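Local coordinates for protein spydx (Streptococcus pyogenes, PDB 2J43) that binds alpha-glucans such as host lung glycogen through family 41 carbohydrate-binding modules, as the binding part of a probable pullulanase that is probably anchored to the cell wall, at residues N117-N120 against H124-N127; V130-F133 against P139-D142; L173-S178 against D182-Q187. All blocks are in the same frame, centred on the assembly; numbering follows the deposited sequence.

Contact 1 (N117-N120 against H124-N127)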
loop_
_atom_site.group_PDB
_atom_site.type_symbol
_atom_site.label_atom_id
_atom_site.label_comp_id
_atom_site.label_asym_id
_atom_site.label_seq_id
_atom_site.Cartn_x
_atom_site.Cartn_y
_atom_site.Cartn_z
ATOM N N ASN A 117 -1.968 -9.601 -4.684
ATOM C CA ASN A 117 -1.327 -9.074 -5.867
ATOM C C ASN A 117 -0.217 -10.028 -6.297
ATOM O O ASN A 117 0.566 -10.501 -5.439
ATOM C CB ASN A 117 -0.671 -7.712 -5.551
ATOM C CG ASN A 117 -1.643 -6.656 -5.168
ATOM O OD1 ASN A 117 -2.244 -6.026 -6.055
ATOM N ND2 ASN A 117 -1.873 -6.457 -3.838
ATOM N N TYR A 118 -0.140 -10.340 -7.589
ATOM C CA TYR A 118 0.878 -11.258 -8.073
ATOM C C TYR A 118 1.539 -10.629 -9.269
ATOM O O TYR A 118 0.843 -10.316 -10.198
ATOM C CB TYR A 118 0.275 -12.616 -8.542
ATOM C CG TYR A 118 1.352 -13.505 -9.123
ATOM C CD1 TYR A 118 2.293 -14.101 -8.280
ATOM C CD2 TYR A 118 1.455 -13.743 -10.503
ATOM C CE1 TYR A 118 3.327 -14.879 -8.788
ATOM C CE2 TYR A 118 2.473 -14.552 -11.021
ATOM C CZ TYR A 118 3.410 -15.103 -10.157
ATOM O OH TYR A 118 4.424 -15.900 -10.662
ATOM N N HIS A 119 2.863 -10.478 -9.226
ATOM C CA HIS A 119 3.664 -9.895 -10.291
ATOM C C HIS A 119 4.637 -10.957 -10.827
ATOM O O HIS A 119 5.187 -11.744 -10.041
ATOM C CB HIS A 119 4.430 -8.663 -9.766
ATOM C CG HIS A 119 5.040 -7.817 -10.854
ATOM N ND1 HIS A 119 6.284 -8.059 -11.380
ATOM C CD2 HIS A 119 4.579 -6.701 -11.471
ATOM C CE1 HIS A 119 6.538 -7.172 -12.330
ATOM N NE2 HIS A 119 5.533 -6.324 -12.389
ATOM N N ASN A 120 4.809 -10.994 -12.152
ATOM C CA ASN A 120 5.872 -11.778 -12.761
ATOM C C ASN A 120 6.657 -10.932 -13.764
ATOM O O ASN A 120 6.250 -9.819 -14.091
ATOM C CB ASN A 120 5.362 -13.122 -13.357
ATOM C CG ASN A 120 4.377 -12.940 -14.507
ATOM O OD1 ASN A 120 4.273 -11.852 -15.093
ATOM N ND2 ASN A 120 3.622 -14.048 -14.847
ATOM N N HIS A 124 2.806 -11.837 -18.177
ATOM C CA HIS A 124 1.854 -12.737 -18.811
ATOM C C HIS A 124 1.035 -13.428 -17.711
ATOM O O HIS A 124 1.565 -14.263 -16.986
ATOM C CB HIS A 124 2.596 -13.808 -19.614
ATOM C CG HIS A 124 3.377 -13.283 -20.776
ATOM N ND1 HIS A 124 4.512 -13.919 -21.247
ATOM C CD2 HIS A 124 3.191 -12.203 -21.566
ATOM C CE1 HIS A 124 5.007 -13.232 -22.261
ATOM N NE2 HIS A 124 4.213 -12.198 -22.490
ATOM N N TYR A 125 -0.222 -13.036 -17.560
ATOM C CA TYR A 125 -1.062 -13.599 -16.502
ATOM C C TYR A 125 -2.202 -14.487 -17.031
ATOM O O TYR A 125 -2.985 -15.005 -16.247
ATOM C CB TYR A 125 -1.574 -12.459 -15.618
ATOM C CG TYR A 125 -0.498 -11.622 -15.016
ATOM C CD1 TYR A 125 0.219 -12.083 -13.891
ATOM C CD2 TYR A 125 -0.174 -10.364 -15.538
ATOM C CE1 TYR A 125 1.228 -11.323 -13.324
ATOM C CE2 TYR A 125 0.819 -9.615 -14.986
ATOM C CZ TYR A 125 1.509 -10.075 -13.875
ATOM O OH TYR A 125 2.530 -9.311 -13.351
ATOM N N ASP A 126 -2.305 -14.676 -18.352
ATOM C CA ASP A 126 -3.348 -15.528 -18.905
ATOM C C ASP A 126 -3.251 -16.924 -18.293
ATOM O O ASP A 126 -2.181 -17.519 -18.216
ATOM C CB ASP A 126 -3.225 -15.681 -20.423
ATOM C CG ASP A 126 -3.761 -14.491 -21.203
ATOM O OD1 ASP A 126 -4.435 -13.612 -20.623
ATOM O OD2 ASP A 126 -3.565 -14.423 -22.449
ATOM N N ASN A 127 -4.413 -17.419 -17.888
ATOM C CA ASN A 127 -4.590 -18.771 -17.348
ATOM C C ASN A 127 -3.879 -19.032 -16.013
ATOM O O ASN A 127 -3.746 -20.171 -15.572
ATOM C CB ASN A 127 -4.249 -19.826 -18.376
ATOM C CG ASN A 127 -4.994 -19.631 -19.694
ATOM O OD1 ASN A 127 -4.354 -19.491 -20.750
ATOM N ND2 ASN A 127 -6.285 -19.511 -19.633
#
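Tyr125 brings its hydroxyl over one face of the His119 imidazole, 3.7 Å above the plane and offset toward the rim. Tyr118 CD2 lies at the edge of the Tyr125 ring, 3.7 Å from Tyr125 CE1. The two side chains run at a slant, and the touch is apolar. The amide of Asn120 is nearly parallel to the Tyr125 ring, with the planes 9° apart. Asn120 OD1 lies 3.5 Å from Tyr125 CZ. The Tyr125 hydroxyl also accepts the backbone N-H of Asn120, with Asn120 N to Tyr125 OH at 3.1 Å. The same oxygen thus faces the imidazole and takes the first N-H beyond the strand.

These residues close the connection between strands 113-119 and 128-134 in the second of two pullulanase-associated, family 41-type domains. Asn120 is the first residue past strand 113-119. Its CG sits between the backbone N and carbonyl carbon (chi1 64°), which sends the amide back toward the returning chain. There Asn120 ND2 donates to His124 O at 3.0 Å in a nearly straight bond (168°). The acceptor lies in the amide plane, while the donor stands above the carbonyl plane. Asn120 OD1 also receives a weak bond from the backbone N of Gly123. The Tyr118 hydroxyl is hydrogen-bonded to the backbone O of Asp206, and Tyr125 packs on Ala157 of strand 156-162.

Contact 2 (V130-F133 against P139-D142); sequences VWTF and PTTD
Trp131 and Thr140 meet with the threonine lying over one face of the indole. Thr140 OG1 stands 3.0 Å above the ring plane, toward the rim. Thr140 CB makes a CH-pi contact 4.0 Å from the centroid of the six-membered ring. The Trp131 CG is anti to the backbone N (chi1 -171°), which carries the indole out alongside the loop. Its far edge reaches Thr141 O, 3.6 Å from Trp131 CZ3.

The Thr140 side chain is roughly perpendicular to that of Thr132. The Thr140 hydroxyl accepts the backbone N-H of Thr132, with Thr132 N to Thr140 OG1 at 2.9 Å and an N-H...O angle of 162°. The methyl, Thr140 CG2, sits beside the backbone N and lies 3.5 Å from Thr132 OG1. Thr140 N gives only weak, long bonds to Thr132 O and Thr132 OG1. A water bridges the two segments, donating to Thr132 O and Thr140 O, and it too lies over the indole.

The contact lays segment 139-142 of the connecting loop against strand 128-134. That strand runs between antiparallel strands 147-153 and 170-176. Thr132 and Thr140 both pack on Leu147 of the former, and Trp131 meets Trp143 edge to face.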
loop_
_atom_site.group_PDB
_atom_site.type_symbol
_atom_site.label_atom_id
_atom_site.label_comp_id
_atom_site.label_asym_id
_atom_site.label_seq_id
_atom_site.Cartn_x
_atom_site.Cartn_y
_atom_site.Cartn_z
ATOM N N VAL A 130 -5.561 -18.247 -8.601
ATOM C CA VAL A 130 -5.204 -18.285 -7.178
ATOM C C VAL A 130 -6.069 -19.342 -6.500
ATOM O O VAL A 130 -7.284 -19.261 -6.525
ATOM C CB VAL A 130 -5.423 -16.931 -6.470
ATOM C CG1 VAL A 130 -4.822 -17.038 -5.027
ATOM C CG2 VAL A 130 -4.788 -15.814 -7.273
ATOM N N TRP A 131 -5.419 -20.326 -5.880
ATOM C CA TRP A 131 -6.064 -21.311 -5.027
ATOM C C TRP A 131 -6.085 -20.747 -3.593
ATOM O O TRP A 131 -5.084 -20.253 -3.145
ATOM C CB TRP A 131 -5.249 -22.596 -5.041
ATOM C CG TRP A 131 -5.928 -23.726 -4.371
ATOM C CD1 TRP A 131 -5.643 -24.243 -3.125
ATOM C CD2 TRP A 131 -7.007 -24.531 -4.891
ATOM N NE1 TRP A 131 -6.482 -25.298 -2.833
ATOM C CE2 TRP A 131 -7.336 -25.490 -3.893
ATOM C CE3 TRP A 131 -7.757 -24.521 -6.071
ATOM C CZ2 TRP A 131 -8.370 -26.408 -4.059
ATOM C CZ3 TRP A 131 -8.781 -25.445 -6.219
ATOM C CH2 TRP A 131 -9.079 -26.357 -5.226
ATOM N N THR A 132 -7.234 -20.778 -2.937
ATOM C CA THR A 132 -7.393 -20.210 -1.592
ATOM C C THR A 132 -7.974 -21.221 -0.610
ATOM O O THR A 132 -8.810 -22.067 -0.967
ATOM C CB THR A 132 -8.340 -18.970 -1.606
ATOM O OG1 THR A 132 -9.645 -19.372 -2.041
ATOM C CG2 THR A 132 -7.889 -17.945 -2.648
ATOM N N PHE A 133 -7.526 -21.098 0.633
ATOM C CA PHE A 133 -7.963 -21.983 1.710
ATOM C C PHE A 133 -7.667 -21.346 3.065
ATOM O O PHE A 133 -7.155 -20.211 3.161
ATOM C CB PHE A 133 -7.306 -23.378 1.577
ATOM C CG PHE A 133 -5.792 -23.390 1.579
ATOM C CD1 PHE A 133 -5.091 -23.838 2.697
ATOM C CD2 PHE A 133 -5.052 -23.024 0.455
ATOM C CE1 PHE A 133 -3.722 -23.922 2.701
ATOM C CE2 PHE A 133 -3.679 -23.107 0.465
ATOM C CZ PHE A 133 -3.013 -23.572 1.591
ATOM N N PRO A 139 -13.485 -21.184 -0.056
ATOM C CA PRO A 139 -12.305 -21.809 -0.636
ATOM C C PRO A 139 -12.546 -22.204 -2.066
ATOM O O PRO A 139 -13.651 -22.621 -2.444
ATOM C CB PRO A 139 -12.088 -23.063 0.241
ATOM C CG PRO A 139 -12.633 -22.698 1.539
ATOM C CD PRO A 139 -13.851 -21.841 1.224
ATOM N N THR A 140 -11.508 -22.101 -2.869
ATOM C CA THR A 140 -11.581 -22.592 -4.227
ATOM C C THR A 140 -11.819 -24.102 -4.271
ATOM O O THR A 140 -11.464 -24.832 -3.341
ATOM C CB THR A 140 -10.340 -22.209 -4.991
ATOM O OG1 THR A 140 -9.177 -22.513 -4.222
ATOM C CG2 THR A 140 -10.329 -20.699 -5.194
ATOM N N THR A 141 -12.467 -24.528 -5.365
ATOM C CA THR A 141 -12.820 -25.927 -5.665
ATOM C C THR A 141 -12.380 -26.327 -7.055
ATOM O O THR A 141 -11.933 -25.484 -7.886
ATOM C CB THR A 141 -14.357 -26.119 -5.557
ATOM O OG1 THR A 141 -15.008 -25.230 -6.481
ATOM C CG2 THR A 141 -14.857 -25.710 -4.190
ATOM N N ASP A 142 -12.397 -27.636 -7.292
ATOM C CA ASP A 142 -12.089 -28.221 -8.608
ATOM C C ASP A 142 -10.702 -27.863 -9.108
ATOM O O ASP A 142 -10.505 -27.265 -10.165
ATOM C CB ASP A 142 -13.186 -27.880 -9.649
ATOM C CG ASP A 142 -14.568 -28.318 -9.186
ATOM O OD1 ASP A 142 -14.773 -29.534 -8.962
ATOM O OD2 ASP A 142 -15.489 -27.517 -8.930
HETATM O O HOH W 1 -9.457 -24.648 -1.332
#

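Contact 3 (L173-S178 against D182-Q187)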
loop_
_atom_site.group_PDB
_atom_site.type_symbol
_atom_site.label_atom_id
_atom_site.label_comp_id
_atom_site.label_asym_id
_atom_site.label_seq_id
_atom_site.Cartn_x
_atom_site.Cartn_y
_atom_site.Cartn_z
ATOM N N LEU A 173 -2.133 -20.282 -3.146
ATOM C CA LEU A 173 -1.083 -20.693 -4.039
ATOM C C LEU A 173 -1.349 -20.124 -5.396
ATOM O O LEU A 173 -2.487 -20.009 -5.787
ATOM C CB LEU A 173 -0.995 -22.222 -4.114
ATOM C CG LEU A 173 0.314 -22.778 -4.647
ATOM C CD1 LEU A 173 1.588 -22.379 -3.904
ATOM C CD2 LEU A 173 0.273 -24.336 -4.757
ATOM N N ILE A 174 -0.314 -19.735 -6.104
ATOM C CA ILE A 174 -0.515 -19.263 -7.489
ATOM C C ILE A 174 -0.347 -20.454 -8.429
ATOM O O ILE A 174 0.696 -21.152 -8.392
ATOM C CB ILE A 174 0.474 -18.171 -7.885
ATOM C CG1 ILE A 174 0.527 -17.040 -6.862
ATOM C CG2 ILE A 174 0.134 -17.603 -9.282
ATOM C CD1 ILE A 174 -0.816 -16.347 -6.616
ATOM N N LEU A 175 -1.336 -20.658 -9.293
ATOM C CA LEU A 175 -1.367 -21.779 -10.238
ATOM C C LEU A 175 -1.238 -21.339 -11.670
ATOM O O LEU A 175 -1.656 -20.229 -12.038
ATOM C CB LEU A 175 -2.693 -22.524 -10.107
ATOM C CG LEU A 175 -3.133 -22.941 -8.706
ATOM C CD1 LEU A 175 -4.425 -23.791 -8.784
ATOM C CD2 LEU A 175 -1.993 -23.665 -8.010
ATOM N N ASP A 176 -0.639 -22.202 -12.481
ATOM C CA ASP A 176 -0.639 -22.017 -13.909
ATOM C C ASP A 176 -1.453 -23.129 -14.554
ATOM O O ASP A 176 -1.003 -24.248 -14.674
ATOM C CB ASP A 176 0.805 -21.984 -14.408
ATOM C CG ASP A 176 0.903 -21.730 -15.887
ATOM O OD1 ASP A 176 -0.146 -21.782 -16.577
ATOM O OD2 ASP A 176 2.023 -21.498 -16.429
ATOM N N LYS A 177 -2.675 -22.806 -14.939
ATOM C CA LYS A 177 -3.618 -23.809 -15.475
ATOM C C LYS A 177 -3.256 -24.310 -16.880
ATOM O O LYS A 177 -3.892 -25.253 -17.347
ATOM C CB LYS A 177 -5.001 -23.242 -15.513
ATOM C CG LYS A 177 -5.526 -22.777 -14.150
ATOM C CD LYS A 177 -6.995 -22.429 -14.145
ATOM C CE LYS A 177 -7.358 -21.370 -15.182
ATOM N NZ LYS A 177 -8.812 -21.018 -15.202
ATOM N N SER A 178 -2.275 -23.695 -17.531
ATOM C CA SER A 178 -1.809 -24.155 -18.828
ATOM C C SER A 178 -0.955 -25.416 -18.679
ATOM O O SER A 178 -0.735 -26.178 -19.647
ATOM C CB SER A 178 -1.036 -23.049 -19.527
ATOM O OG SER A 178 0.265 -22.916 -19.011
ATOM N N ASP A 182 2.502 -31.545 -11.415
ATOM C CA ASP A 182 3.113 -30.727 -10.351
ATOM C C ASP A 182 3.450 -29.321 -10.851
ATOM O O ASP A 182 3.410 -28.353 -10.060
ATOM C CB ASP A 182 4.353 -31.413 -9.783
ATOM C CG ASP A 182 4.014 -32.578 -8.842
ATOM O OD1 ASP A 182 2.822 -32.922 -8.642
ATOM O OD2 ASP A 182 4.910 -33.201 -8.230
ATOM N N ALA A 183 3.696 -29.194 -12.165
ATOM C CA ALA A 183 3.974 -27.903 -12.821
ATOM C C ALA A 183 2.808 -26.886 -12.801
ATOM O O ALA A 183 2.982 -25.711 -13.123
ATOM C CB ALA A 183 4.437 -28.141 -14.252
ATOM N N ILE A 184 1.628 -27.321 -12.402
ATOM C CA ILE A 184 0.506 -26.390 -12.213
ATOM C C ILE A 184 0.852 -25.441 -11.058
ATOM O O ILE A 184 0.453 -24.279 -11.056
ATOM C CB ILE A 184 -0.790 -27.158 -11.955
ATOM C CG1 ILE A 184 -1.263 -27.881 -13.228
ATOM C CG2 ILE A 184 -1.890 -26.252 -11.460
ATOM C CD1 ILE A 184 -2.472 -28.845 -12.964
ATOM N N LYS A 185 1.566 -25.935 -10.051
ATOM C CA LYS A 185 2.003 -25.025 -8.962
ATOM C C LYS A 185 3.170 -24.156 -9.444
ATOM O O LYS A 185 4.227 -24.662 -9.831
ATOM C CB LYS A 185 2.434 -25.827 -7.752
ATOM C CG LYS A 185 1.341 -26.690 -7.220
ATOM C CD LYS A 185 1.846 -27.458 -5.976
ATOM C CE LYS A 185 0.761 -28.101 -5.256
ATOM N NZ LYS A 185 1.250 -28.728 -3.954
ATOM N N VAL A 186 3.003 -22.838 -9.450
ATOM C CA VAL A 186 4.038 -21.964 -10.003
ATOM C C VAL A 186 5.319 -22.130 -9.186
ATOM O O VAL A 186 6.428 -22.163 -9.751
ATOM C CB VAL A 186 3.565 -20.505 -10.076
ATOM C CG1 VAL A 186 4.726 -19.566 -10.430
ATOM C CG2 VAL A 186 2.516 -20.406 -11.131
ATOM N N GLN A 187 5.151 -22.232 -7.902
ATOM C CA GLN A 187 6.160 -22.826 -7.019
ATOM C C GLN A 187 5.466 -23.684 -5.958
ATOM O O GLN A 187 4.270 -23.566 -5.723
ATOM C CB GLN A 187 7.061 -21.710 -6.445
ATOM C CG GLN A 187 6.344 -20.635 -5.630
ATOM C CD GLN A 187 5.895 -21.120 -4.286
ATOM O OE1 GLN A 187 4.747 -20.886 -3.852
ATOM N NE2 GLN A 187 6.802 -21.807 -3.589
#
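Ile174 and Val186 are joined through the backbone. Val186 N donates to Ile174 O at 3.0 Å, in the carbonyl plane. The second bond is shorter, with Asp176 N to Ile184 O at 2.7 Å. Together they form a single antiparallel beta bridge, in which Leu175 and Lys185 are a non-hydrogen-bonded pair. The same Ile184 O accepts a CA-H...O contact from Leu175 CA at 3.2 Å.

Side chains close in around this bridge. Val186 CG2 and Ile174 CG2 lie 4.1 Å apart on side chains that project in parallel. Leu175 CB packs on Ile184 CG2. The aliphatic part of Lys185, extended beyond CG, passes roughly perpendicular to the Leu173 side chain, with Leu173 CD2 3.6 Å from Lys185 CG. Leu173 CD1 reaches the backbone O of Gln187 at 3.5 Å.

A turn lies at each end of the bridge. The 3-10 segment 182-184 is held by a bond from Lys185 N to Asp182 O, leading directly into the bridge. On the strand side, Asp176 CG is anti to the backbone N (chi1 -177°), leading the carboxylate away from 182-187. Its OD1 forms an Asx turn with the backbone N of Ser178 and also bonds to Ser178 OG, both approaching from the same face of the carboxylate. Asp176 OD2 makes a salt bridge with Lys179.

Ile184 also packs on Pro144. Strand 170-176 pairs antiparallel with strand 128-134 on one flank and strand 191-193 on the other.

In the fold
The three contacts follow one another along the chain and all reach one mixed sheet of the second domain. Contacts 2 and 3 lie about 13 Å apart, centre to centre, on neighbouring strands. Trp131 O and Leu173 N, 3.0 Å apart, probably form a hydrogen bond between them, and Trp131 CB packs on Leu175 CD1. Contacts 1 and 3 are closer, about 11 Å between centres. They meet where Tyr118 packs on Ile174 and Val186, and where Asn127 O and Lys177 N probably bond at 2.9 Å. Contacts 1 and 2, about 17 Å apart between centres, adjoin in sequence but do not otherwise touch.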